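Local coordinates for protein D-xylonate dehydratase (Caulobacter crescentus, PDB 5OYN) that catalyses the dehydration of D-xylonate, and of D-gluconate with similar efficiency, to 2-dehydro-3-deoxy sugar acids, using a [2Fe-2S] cluster and magnesium, at residues 31-34 / 35-39; 15-18 / 19-23; 114-117 / 118-122. All coordinates share one frame; numbering follows the deposited sequence.

Interaction 1 of 3, residues 31-34 / 35-39; sequences DMTA and LYLER. With FES (Fe2/s2 (inorganic) cluster), chain H.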
ATOM      1  N   ASP A  31      20.697 -29.691   0.741  1.00 91.26           N
ATOM      2  CA  ASP A  31      21.393 -28.424   0.931  1.00 88.94           C
ATOM      3  C   ASP A  31      20.767 -27.330   0.076  1.00 89.25           C
ATOM      4  O   ASP A  31      20.543 -26.212   0.555  1.00 88.75           O
ATOM      5  CB  ASP A  31      22.887 -28.575   0.616  1.00 87.43           C
ATOM      6  CG  ASP A  31      23.152 -29.104  -0.793  1.00 92.83           C
ATOM      7  OD1 ASP A  31      22.434 -30.030  -1.228  1.00 96.90           O
ATOM      8  OD2 ASP A  31      24.080 -28.596  -1.466  1.00 92.06           O
ATOM      9  N   MET A  32      20.449 -27.646  -1.187  1.00 88.86           N
ATOM     10  CA  MET A  32      19.898 -26.639  -2.092  1.00 86.84           C
ATOM     11  C   MET A  32      18.465 -26.284  -1.727  1.00 86.87           C
ATOM     12  O   MET A  32      18.059 -25.120  -1.840  1.00 82.82           O
ATOM     13  CB  MET A  32      19.972 -27.124  -3.533  1.00 82.95           C
ATOM     14  CG  MET A  32      21.373 -27.402  -3.971  1.00 90.50           C
ATOM     15  SD  MET A  32      22.341 -25.888  -3.958  1.00 87.90           S
ATOM     16  CE  MET A  32      21.959 -25.285  -5.594  1.00 89.51           C
ATOM     17  N   THR A  33      17.677 -27.271  -1.305  1.00 85.01           N
ATOM     18  CA  THR A  33      16.338 -26.983  -0.814  1.00 82.56           C
ATOM     19  C   THR A  33      16.389 -25.901   0.264  1.00 80.69           C
ATOM     20  O   THR A  33      15.873 -24.797   0.069  1.00 83.49           O
ATOM     21  CB  THR A  33      15.688 -28.285  -0.328  1.00 83.63           C
ATOM     22  OG1 THR A  33      15.475 -29.133  -1.465  1.00 90.77           O
ATOM     23  CG2 THR A  33      14.352 -28.052   0.320  1.00 71.48           C
ATOM     24  N   ALA A  34      17.087 -26.168   1.371  1.00 84.78           N
ATOM     25  CA  ALA A  34      17.224 -25.164   2.428  1.00 81.71           C
ATOM     26  C   ALA A  34      17.715 -23.825   1.879  1.00 78.33           C
ATOM     27  O   ALA A  34      17.233 -22.764   2.292  1.00 80.58           O
ATOM     28  CB  ALA A  34      18.167 -25.675   3.521  1.00 85.39           C
ATOM     29  N   LEU A  35      18.655 -23.852   0.935  1.00 77.65           N
ATOM     30  CA  LEU A  35      19.110 -22.615   0.303  1.00 80.75           C
ATOM     31  C   LEU A  35      17.965 -21.878  -0.393  1.00 81.65           C
ATOM     32  O   LEU A  35      17.980 -20.645  -0.481  1.00 80.96           O
ATOM     33  CB  LEU A  35      20.237 -22.943  -0.686  1.00 81.27           C
ATOM     34  CG  LEU A  35      21.053 -21.889  -1.447  1.00 82.76           C
ATOM     35  CD1 LEU A  35      20.304 -21.344  -2.661  1.00 81.43           C
ATOM     36  CD2 LEU A  35      21.490 -20.763  -0.520  1.00 82.87           C
ATOM     37  N   TYR A  36      16.961 -22.612  -0.878  1.00 82.50           N
ATOM     38  CA  TYR A  36      15.861 -22.041  -1.646  1.00 74.34           C
ATOM     39  C   TYR A  36      14.703 -21.556  -0.776  1.00 73.75           C
ATOM     40  O   TYR A  36      14.131 -20.505  -1.073  1.00 73.25           O
ATOM     41  CB  TYR A  36      15.351 -23.063  -2.663  1.00 76.65           C
ATOM     42  CG  TYR A  36      16.310 -23.356  -3.805  1.00 76.33           C
ATOM     43  CD1 TYR A  36      17.187 -22.382  -4.282  1.00 74.08           C
ATOM     44  CD2 TYR A  36      16.328 -24.609  -4.418  1.00 76.25           C
ATOM     45  CE1 TYR A  36      18.061 -22.655  -5.333  1.00 74.60           C
ATOM     46  CE2 TYR A  36      17.193 -24.891  -5.470  1.00 74.63           C
ATOM     47  CZ  TYR A  36      18.059 -23.913  -5.919  1.00 77.01           C
ATOM     48  OH  TYR A  36      18.914 -24.199  -6.960  1.00 77.70           O
ATOM     49  N   LEU A  37      14.330 -22.296   0.286  1.00 79.61           N
ATOM     50  CA  LEU A  37      13.269 -21.825   1.186  1.00 76.81           C
ATOM     51  C   LEU A  37      13.680 -20.600   1.972  1.00 76.82           C
ATOM     52  O   LEU A  37      12.824 -19.822   2.398  1.00 78.47           O
ATOM     53  CB  LEU A  37      12.864 -22.854   2.244  1.00 74.82           C
ATOM     54  CG  LEU A  37      12.204 -24.212   2.111  1.00 79.34           C
ATOM     55  CD1 LEU A  37      10.970 -24.090   1.181  1.00 80.45           C
ATOM     56  CD2 LEU A  37      13.213 -25.278   1.731  1.00 79.50           C
ATOM     57  N   GLU A  38      14.972 -20.450   2.234  1.00 74.91           N
ATOM     58  CA  GLU A  38      15.400 -19.615   3.346  1.00 75.78           C
ATOM     59  C   GLU A  38      14.957 -18.162   3.170  1.00 75.33           C
ATOM     60  O   GLU A  38      14.286 -17.597   4.045  1.00 75.55           O
ATOM     61  CB  GLU A  38      16.910 -19.744   3.500  1.00 74.27           C
ATOM     62  CG  GLU A  38      17.544 -18.703   4.347  1.00 78.23           C
ATOM     63  CD  GLU A  38      18.350 -17.728   3.527  1.00 81.27           C
ATOM     64  OE1 GLU A  38      18.709 -18.084   2.376  1.00 75.35           O
ATOM     65  OE2 GLU A  38      18.644 -16.626   4.050  1.00 85.03           O
ATOM     66  N   ARG A  39      15.290 -17.547   2.033  1.00 72.55           N
ATOM     67  CA  ARG A  39      15.041 -16.117   1.895  1.00 68.68           C
ATOM     68  C   ARG A  39      13.590 -15.800   1.553  1.00 68.60           C
ATOM     69  O   ARG A  39      13.081 -14.751   1.961  1.00 68.92           O
ATOM     70  CB  ARG A  39      15.964 -15.521   0.839  1.00 72.34           C
ATOM     71  CG  ARG A  39      16.215 -14.041   1.051  1.00 70.78           C
ATOM     72  CD  ARG A  39      17.012 -13.823   2.306  1.00 66.92           C
ATOM     73  NE  ARG A  39      18.222 -14.640   2.265  1.00 75.66           N
ATOM     74  CZ  ARG A  39      19.430 -14.183   1.943  1.00 79.60           C
ATOM     75  NH1 ARG A  39      19.597 -12.899   1.640  1.00 78.59           N
ATOM     76  NH2 ARG A  39      20.475 -15.010   1.927  1.00 76.34           N
TER
HETATM   77 FE1  FES H 602      19.909 -11.783  -2.349  1.00 85.64          FE
HETATM   78 FE2  FES H 602      22.289 -13.097  -0.833  1.00104.74          FE
HETATM   79  S1  FES H 602      20.456 -13.845  -1.805  1.00 90.78           S
HETATM   80  S2  FES H 602      21.689 -11.026  -1.299  1.00 85.86           S
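Met-32 and Tyr-36 sit one turn apart on helix 30-39, and so do Thr-33 and Leu-37. These two pairs form the tightly packed part of the contact. The chain of Met-32 is bent at chi2 (-64°) and chi3 (-87°), which carries its methyl to the far end of the tyrosine: CE lies 3.5 Å from Tyr-36 OH. Nearer the backbone, Met-32 CB is 4.1 Å from Tyr-36 CE2. The carbonyl Met-32 O covers one face of the ring, offset toward its rim. Thr-33 and Leu-37 run side by side, with Thr-33 CG2 against Leu-37 CD2. In the backbone, Thr-33 O accepts from both Tyr-36 N and Leu-37 N, the latter at 2.9 Å. The hydroxyl of Tyr-36 is bonded to Asn-599 and His-598 near the C-terminus. With an alanine here, Met-32 CE is likely to lose its neighbour, and Asn-599 and His-598 their hydroxyl partner.

The other end is looser toward residues 31-34. Glu-38 N makes only a weak bond to Ala-34 O, and Arg-39 does not touch that segment. It turns instead to a [2Fe-2S] cluster beside Cys-210 of the second subunit. Arg-39 NE forms a salt bridge to Glu-38 OE2 at 2.7 Å, while the cluster sulfur S1 lies over one guanidinium face, 3.7 Å from Arg-39 NH1.

Interaction 2 of 3, residues 15-18 / 19-23; sequences PRRF and RSRDW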
ATOM      1  N   PRO A  15      -3.694 -34.102  -6.422  1.00 88.38           N
ATOM      2  CA  PRO A  15      -2.358 -33.538  -6.182  1.00 88.52           C
ATOM      3  C   PRO A  15      -1.417 -33.748  -7.361  1.00 81.29           C
ATOM      4  O   PRO A  15      -1.623 -34.607  -8.217  1.00 84.96           O
ATOM      5  CB  PRO A  15      -1.868 -34.288  -4.935  1.00 76.71           C
ATOM      6  CG  PRO A  15      -3.112 -34.732  -4.250  1.00 80.06           C
ATOM      7  CD  PRO A  15      -4.127 -34.993  -5.332  1.00 88.03           C
ATOM      8  N   ARG A  16      -0.369 -32.933  -7.392  1.00 83.38           N
ATOM      9  CA  ARG A  16       0.594 -32.935  -8.483  1.00 82.54           C
ATOM     10  C   ARG A  16       1.928 -32.429  -7.943  1.00 76.23           C
ATOM     11  O   ARG A  16       1.971 -31.654  -6.982  1.00 78.14           O
ATOM     12  CB  ARG A  16       0.083 -32.081  -9.658  1.00 73.04           C
ATOM     13  CG  ARG A  16       1.067 -31.902 -10.805  1.00 77.49           C
ATOM     14  CD  ARG A  16       0.538 -30.929 -11.891  1.00 80.07           C
ATOM     15  NE  ARG A  16      -0.747 -31.333 -12.471  1.00 79.23           N
ATOM     16  CZ  ARG A  16      -0.875 -32.191 -13.487  1.00 83.91           C
ATOM     17  NH1 ARG A  16       0.211 -32.739 -14.029  1.00 73.50           N
ATOM     18  NH2 ARG A  16      -2.083 -32.510 -13.959  1.00 75.99           N
ATOM     19  N   ARG A  17       3.020 -32.904  -8.528  1.00 76.73           N
ATOM     20  CA  ARG A  17       4.339 -32.400  -8.159  1.00 81.04           C
ATOM     21  C   ARG A  17       4.651 -31.266  -9.126  1.00 80.19           C
ATOM     22  O   ARG A  17       5.038 -31.497 -10.279  1.00 72.28           O
ATOM     23  CB  ARG A  17       5.402 -33.494  -8.193  1.00 79.52           C
ATOM     24  CG  ARG A  17       6.834 -32.952  -8.353  1.00 79.35           C
ATOM     25  CD  ARG A  17       7.892 -33.884  -7.803  1.00 73.53           C
ATOM     26  NE  ARG A  17       7.971 -33.791  -6.351  1.00 77.99           N
ATOM     27  CZ  ARG A  17       9.097 -33.536  -5.690  1.00 84.77           C
ATOM     28  NH1 ARG A  17      10.231 -33.353  -6.360  1.00 83.48           N
ATOM     29  NH2 ARG A  17       9.093 -33.467  -4.362  1.00 82.53           N
ATOM     30  N   PHE A  18       4.450 -30.037  -8.657  1.00 71.79           N
ATOM     31  CA  PHE A  18       4.710 -28.864  -9.467  1.00 67.17           C
ATOM     32  C   PHE A  18       6.214 -28.605  -9.564  1.00 66.56           C
ATOM     33  O   PHE A  18       6.995 -29.030  -8.713  1.00 69.91           O
ATOM     34  CB  PHE A  18       3.991 -27.671  -8.864  1.00 62.82           C
ATOM     35  CG  PHE A  18       2.503 -27.838  -8.774  1.00 61.03           C
ATOM     36  CD1 PHE A  18       1.703 -27.639  -9.886  1.00 58.54           C
ATOM     37  CD2 PHE A  18       1.899 -28.156  -7.570  1.00 62.38           C
ATOM     38  CE1 PHE A  18       0.327 -27.770  -9.804  1.00 57.35           C
ATOM     39  CE2 PHE A  18       0.522 -28.290  -7.480  1.00 64.25           C
ATOM     40  CZ  PHE A  18      -0.265 -28.104  -8.605  1.00 63.26           C
ATOM     41  N   ARG A  19       6.626 -27.903 -10.622  1.00 62.48           N
ATOM     42  CA  ARG A  19       8.052 -27.614 -10.768  1.00 61.54           C
ATOM     43  C   ARG A  19       8.593 -26.827  -9.582  1.00 67.98           C
ATOM     44  O   ARG A  19       9.797 -26.881  -9.298  1.00 68.53           O
ATOM     45  CB  ARG A  19       8.313 -26.846 -12.055  1.00 57.82           C
ATOM     46  CG  ARG A  19       7.188 -25.936 -12.406  1.00 57.85           C
ATOM     47  CD  ARG A  19       7.374 -25.369 -13.778  1.00 62.45           C
ATOM     48  NE  ARG A  19       8.276 -24.225 -13.795  1.00 64.87           N
ATOM     49  CZ  ARG A  19       9.495 -24.257 -14.311  1.00 66.47           C
ATOM     50  NH1 ARG A  19       9.957 -25.393 -14.829  1.00 80.91           N
ATOM     51  NH2 ARG A  19      10.248 -23.162 -14.309  1.00 59.86           N
ATOM     52  N   SER A  20       7.730 -26.072  -8.893  1.00 69.06           N
ATOM     53  CA  SER A  20       8.147 -25.420  -7.658  1.00 67.24           C
ATOM     54  C   SER A  20       8.797 -26.423  -6.715  1.00 70.55           C
ATOM     55  O   SER A  20       9.842 -26.136  -6.120  1.00 70.36           O
ATOM     56  CB  SER A  20       6.955 -24.734  -6.985  1.00 64.95           C
ATOM     57  OG  SER A  20       5.766 -25.502  -7.074  1.00 63.79           O
ATOM     58  N   ARG A  21       8.217 -27.625  -6.605  1.00 71.52           N
ATOM     59  CA  ARG A  21       8.752 -28.645  -5.708  1.00 71.26           C
ATOM     60  C   ARG A  21      10.202 -28.991  -6.008  1.00 69.79           C
ATOM     61  O   ARG A  21      10.894 -29.494  -5.124  1.00 71.41           O
ATOM     62  CB  ARG A  21       7.900 -29.912  -5.764  1.00 71.66           C
ATOM     63  CG  ARG A  21       6.434 -29.699  -5.377  1.00 77.89           C
ATOM     64  CD  ARG A  21       6.293 -29.279  -3.908  1.00 85.23           C
ATOM     65  NE  ARG A  21       5.737 -27.926  -3.753  1.00 90.86           N
ATOM     66  CZ  ARG A  21       5.588 -27.299  -2.584  1.00 85.53           C
ATOM     67  NH1 ARG A  21       5.942 -27.908  -1.458  1.00 86.52           N
ATOM     68  NH2 ARG A  21       5.064 -26.075  -2.536  1.00 82.95           N
ATOM     69  N   ASP A  22      10.699 -28.719  -7.214  1.00 71.81           N
ATOM     70  CA  ASP A  22      12.112 -28.986  -7.447  1.00 73.53           C
ATOM     71  C   ASP A  22      13.019 -28.000  -6.716  1.00 76.29           C
ATOM     72  O   ASP A  22      14.218 -28.266  -6.567  1.00 73.66           O
ATOM     73  CB  ASP A  22      12.428 -28.978  -8.936  1.00 68.15           C
ATOM     74  CG  ASP A  22      13.836 -29.483  -9.224  1.00 80.13           C
ATOM     75  OD1 ASP A  22      14.096 -30.698  -9.031  1.00 75.34           O
ATOM     76  OD2 ASP A  22      14.691 -28.655  -9.613  1.00 81.87           O
ATOM     77  N   TRP A  23      12.482 -26.867  -6.262  1.00 78.33           N
ATOM     78  CA  TRP A  23      13.234 -25.950  -5.415  1.00 71.62           C
ATOM     79  C   TRP A  23      13.016 -26.262  -3.940  1.00 73.81           C
ATOM     80  O   TRP A  23      13.974 -26.331  -3.164  1.00 77.41           O
ATOM     81  CB  TRP A  23      12.819 -24.502  -5.679  1.00 69.11           C
ATOM     82  CG  TRP A  23      13.428 -23.811  -6.856  1.00 64.37           C
ATOM     83  CD1 TRP A  23      14.404 -22.862  -6.825  1.00 65.96           C
ATOM     84  CD2 TRP A  23      13.047 -23.951  -8.227  1.00 61.43           C
ATOM     85  NE1 TRP A  23      14.681 -22.424  -8.096  1.00 64.23           N
ATOM     86  CE2 TRP A  23      13.862 -23.078  -8.976  1.00 60.61           C
ATOM     87  CE3 TRP A  23      12.107 -24.739  -8.898  1.00 68.28           C
ATOM     88  CZ2 TRP A  23      13.767 -22.971 -10.363  1.00 61.92           C
ATOM     89  CZ3 TRP A  23      12.014 -24.629 -10.289  1.00 65.53           C
ATOM     90  CH2 TRP A  23      12.838 -23.751 -10.999  1.00 61.23           C
TER
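Two torsions of Arg-17 bring its guanidinium over Arg-21 CB. CG stands opposite the backbone N (chi1 158°), and a bend at chi3 (-78°) folds the guanidinium back toward the start of helix 21-24. The backbone puts Arg-21 CB at that face, and chi1 (-59°), with bends at chi2 and chi3, carries the rest of the Arg-21 chain away. Arg-21 CB lies over the centre of the Arg-17 guanidinium face, 3.8 Å from Arg-17 CZ. This is aliphatic packing against the flat face of a cation. The two guanidinium groups do not stack on each other: their planes are steeply inclined, and Arg-17 NH2 is 6.5 Å from Arg-21 NE.

The backbone turns here from loop into helix. Phe-18 O accepts from Arg-21 N at 2.8 Å, with the donor above the carbonyl plane. Asp-22 N to Arg-19 O (2.9 Å) and Trp-23 N to Ser-20 O (2.7 Å) repeat the same three-residue step. Arg-21 CB and CG pack against Phe-18 O, CB at 3.2 Å. Ser-20 OG reaches Phe-18 CB at 3.3 Å, and its hydroxyl is bonded to Asp-129.

The polar ends find partners outside this turn. Arg-19 bonds to the carbonyls of Ile-128 and His-124. Asp-22 pairs with Arg-105 of the second subunit.

The chemistry is mixed. Arg-17 lends a face to an apolar carbon, and its NH2 forms a salt bridge to Asp-25, which pairs its charge directly. Asp-22 OD1 lies 5.4 Å from Arg-17 NH1, without contact. These carboxylates probably ease the modest like-charge proximity of the two arginines.

Interaction 3 of 3, residues 114-117 / 118-122; sequences LSYL and GLVET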
ATOM      1  N   LEU A 114      11.869  -6.970 -25.769  1.00 61.06           N
ATOM      2  CA  LEU A 114      12.714  -6.878 -24.579  1.00 54.89           C
ATOM      3  C   LEU A 114      11.968  -7.334 -23.331  1.00 54.15           C
ATOM      4  O   LEU A 114      12.523  -8.043 -22.489  1.00 59.89           O
ATOM      5  CB  LEU A 114      13.229  -5.449 -24.412  1.00 50.89           C
ATOM      6  CG  LEU A 114      14.059  -5.142 -23.162  1.00 58.57           C
ATOM      7  CD1 LEU A 114      15.233  -6.084 -23.004  1.00 56.71           C
ATOM      8  CD2 LEU A 114      14.536  -3.695 -23.180  1.00 61.25           C
ATOM      9  N   SER A 115      10.711  -6.929 -23.186  1.00 54.51           N
ATOM     10  CA  SER A 115       9.913  -7.422 -22.073  1.00 51.62           C
ATOM     11  C   SER A 115       9.699  -8.927 -22.195  1.00 54.90           C
ATOM     12  O   SER A 115       9.764  -9.656 -21.198  1.00 58.99           O
ATOM     13  CB  SER A 115       8.586  -6.661 -22.029  1.00 54.30           C
ATOM     14  OG  SER A 115       7.744  -7.092 -20.978  1.00 53.73           O
ATOM     15  N   TYR A 116       9.469  -9.409 -23.419  1.00 57.17           N
ATOM     16  CA  TYR A 116       9.319 -10.839 -23.670  1.00 57.07           C
ATOM     17  C   TYR A 116      10.498 -11.629 -23.109  1.00 59.76           C
ATOM     18  O   TYR A 116      10.316 -12.596 -22.361  1.00 60.78           O
ATOM     19  CB  TYR A 116       9.178 -11.081 -25.179  1.00 57.46           C
ATOM     20  CG  TYR A 116       9.459 -12.510 -25.601  1.00 59.77           C
ATOM     21  CD1 TYR A 116       8.494 -13.502 -25.448  1.00 60.77           C
ATOM     22  CD2 TYR A 116      10.691 -12.873 -26.147  1.00 60.52           C
ATOM     23  CE1 TYR A 116       8.747 -14.815 -25.819  1.00 60.12           C
ATOM     24  CE2 TYR A 116      10.957 -14.190 -26.516  1.00 58.72           C
ATOM     25  CZ  TYR A 116       9.981 -15.151 -26.351  1.00 60.45           C
ATOM     26  OH  TYR A 116      10.226 -16.454 -26.718  1.00 59.02           O
ATOM     27  N   LEU A 117      11.722 -11.227 -23.469  1.00 60.74           N
ATOM     28  CA  LEU A 117      12.919 -11.933 -23.021  1.00 53.15           C
ATOM     29  C   LEU A 117      12.935 -12.072 -21.517  1.00 56.32           C
ATOM     30  O   LEU A 117      13.121 -13.169 -20.983  1.00 64.27           O
ATOM     31  CB  LEU A 117      14.175 -11.193 -23.482  1.00 56.05           C
ATOM     32  CG  LEU A 117      14.406 -11.163 -24.994  1.00 57.87           C
ATOM     33  CD1 LEU A 117      15.421 -10.094 -25.402  1.00 51.54           C
ATOM     34  CD2 LEU A 117      14.823 -12.548 -25.468  1.00 57.07           C
ATOM     35  N   GLY A 118      12.734 -10.953 -20.817  1.00 58.74           N
ATOM     36  CA  GLY A 118      12.823 -10.958 -19.370  1.00 55.16           C
ATOM     37  C   GLY A 118      11.725 -11.755 -18.709  1.00 58.09           C
ATOM     38  O   GLY A 118      11.940 -12.349 -17.648  1.00 57.93           O
ATOM     39  N   LEU A 119      10.538 -11.803 -19.314  1.00 56.33           N
ATOM     40  CA  LEU A 119       9.488 -12.586 -18.679  1.00 55.07           C
ATOM     41  C   LEU A 119       9.794 -14.082 -18.748  1.00 60.68           C
ATOM     42  O   LEU A 119       9.603 -14.796 -17.750  1.00 56.95           O
ATOM     43  CB  LEU A 119       8.130 -12.262 -19.290  1.00 50.75           C
ATOM     44  CG  LEU A 119       6.924 -12.829 -18.529  1.00 50.81           C
ATOM     45  CD1 LEU A 119       7.041 -12.673 -17.022  1.00 51.52           C
ATOM     46  CD2 LEU A 119       5.654 -12.173 -19.008  1.00 55.67           C
ATOM     47  N   VAL A 120      10.312 -14.576 -19.891  1.00 58.61           N
ATOM     48  CA  VAL A 120      10.621 -16.009 -19.987  1.00 61.45           C
ATOM     49  C   VAL A 120      11.732 -16.382 -19.008  1.00 56.61           C
ATOM     50  O   VAL A 120      11.650 -17.414 -18.331  1.00 60.21           O
ATOM     51  CB  VAL A 120      10.963 -16.453 -21.436  1.00 60.05           C
ATOM     52  CG1 VAL A 120      10.010 -15.859 -22.468  1.00 53.00           C
ATOM     53  CG2 VAL A 120      12.425 -16.194 -21.818  1.00 61.81           C
ATOM     54  N   GLU A 121      12.772 -15.548 -18.891  1.00 54.33           N
ATOM     55  CA  GLU A 121      13.816 -15.809 -17.902  1.00 61.69           C
ATOM     56  C   GLU A 121      13.214 -16.003 -16.511  1.00 62.47           C
ATOM     57  O   GLU A 121      13.518 -16.979 -15.823  1.00 63.98           O
ATOM     58  CB  GLU A 121      14.838 -14.669 -17.886  1.00 62.29           C
ATOM     59  CG  GLU A 121      15.913 -14.703 -18.989  1.00 65.18           C
ATOM     60  CD  GLU A 121      16.304 -16.112 -19.454  1.00 66.10           C
ATOM     61  OE1 GLU A 121      15.663 -16.613 -20.407  1.00 72.05           O
ATOM     62  OE2 GLU A 121      17.266 -16.703 -18.902  1.00 66.19           O
ATOM     63  N   THR A 122      12.331 -15.086 -16.099  1.00 61.96           N
ATOM     64  CA  THR A 122      11.685 -15.167 -14.790  1.00 58.07           C
ATOM     65  C   THR A 122      10.785 -16.394 -14.685  1.00 58.49           C
ATOM     66  O   THR A 122      10.897 -17.177 -13.735  1.00 57.03           O
ATOM     67  CB  THR A 122      10.883 -13.883 -14.534  1.00 58.08           C
ATOM     68  OG1 THR A 122      11.745 -12.746 -14.641  1.00 56.26           O
ATOM     69  CG2 THR A 122      10.219 -13.898 -13.161  1.00 50.62           C
TER
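Helix 109-125 belongs to the N-terminal part of the IlvD/Edd dehydratase fold, and Tyr-116 meets Val-120 one turn further along it. The contact is a CH-pi interaction. Val-120 CG1 sits over one face of the tyrosine ring, 4.1 Å from the centroid and offset toward the rim. Its nearest ring atom is Tyr-116 CE1, at 3.7 Å. Two torsions set this up. Tyr-116 holds CG opposite its backbone N (chi1 161°), which sets the ring beside Val-120, with one face to its CG1. Val-120 holds CG1 opposite its carbonyl carbon (chi1 -44°), and this turns that methyl to the ring. Its other methyl, CG2, is directed at Leu-117 O, 3.2 Å away.

The backbone beneath is regular alpha helix. Leu-119 N bonds to Ser-115 O at 3.0 Å. Val-120 N to Tyr-116 O and Glu-121 N to Leu-117 O are both 3.2 Å and nearly straight, the second at 172°. The bond from Gly-118 N to Leu-114 O is weak.

Helix 141-151 packs on this side: Tyr-116 touches Met-146 and Ala-147, and Val-120 touches Ala-147. Tyr-116 OH is bonded to Thr-150 of that same helix. Glu-121 forms a salt bridge to Arg-104 of the second subunit and a hydrogen bond to its Thr-563.

The tyrosine therefore works in two ways. Its face takes an apolar methyl, while its buried hydroxyl is satisfied by Thr-150. The carboxylate of Glu-121 is also buried, and the arginine from the other chain probably stabilises its negative charge.

How the interactions relate
Interactions 1 and 2 are neighbours, on helices that follow each other in the chain. Their centres are 15 Å apart, and they touch where Tyr-36 CD2 packs on Trp-23 O at 3.2 Å. The rings of Tyr-36 and Trp-23 also meet. Interaction 3 stands apart: its nearest atoms are about 6 Å from interaction 2 and about 12 Å from interaction 1. All three touch the second subunit. They differ in their relation to the active sites. The cluster near Arg-39 lies beside Cys-210 of the second subunit. In interaction 3 the side chain of Ser-115 is about 11 Å from those of Cys-137, a cluster ligand, and Glu-101, a magnesium ligand, and about 14 Å from a bound cluster.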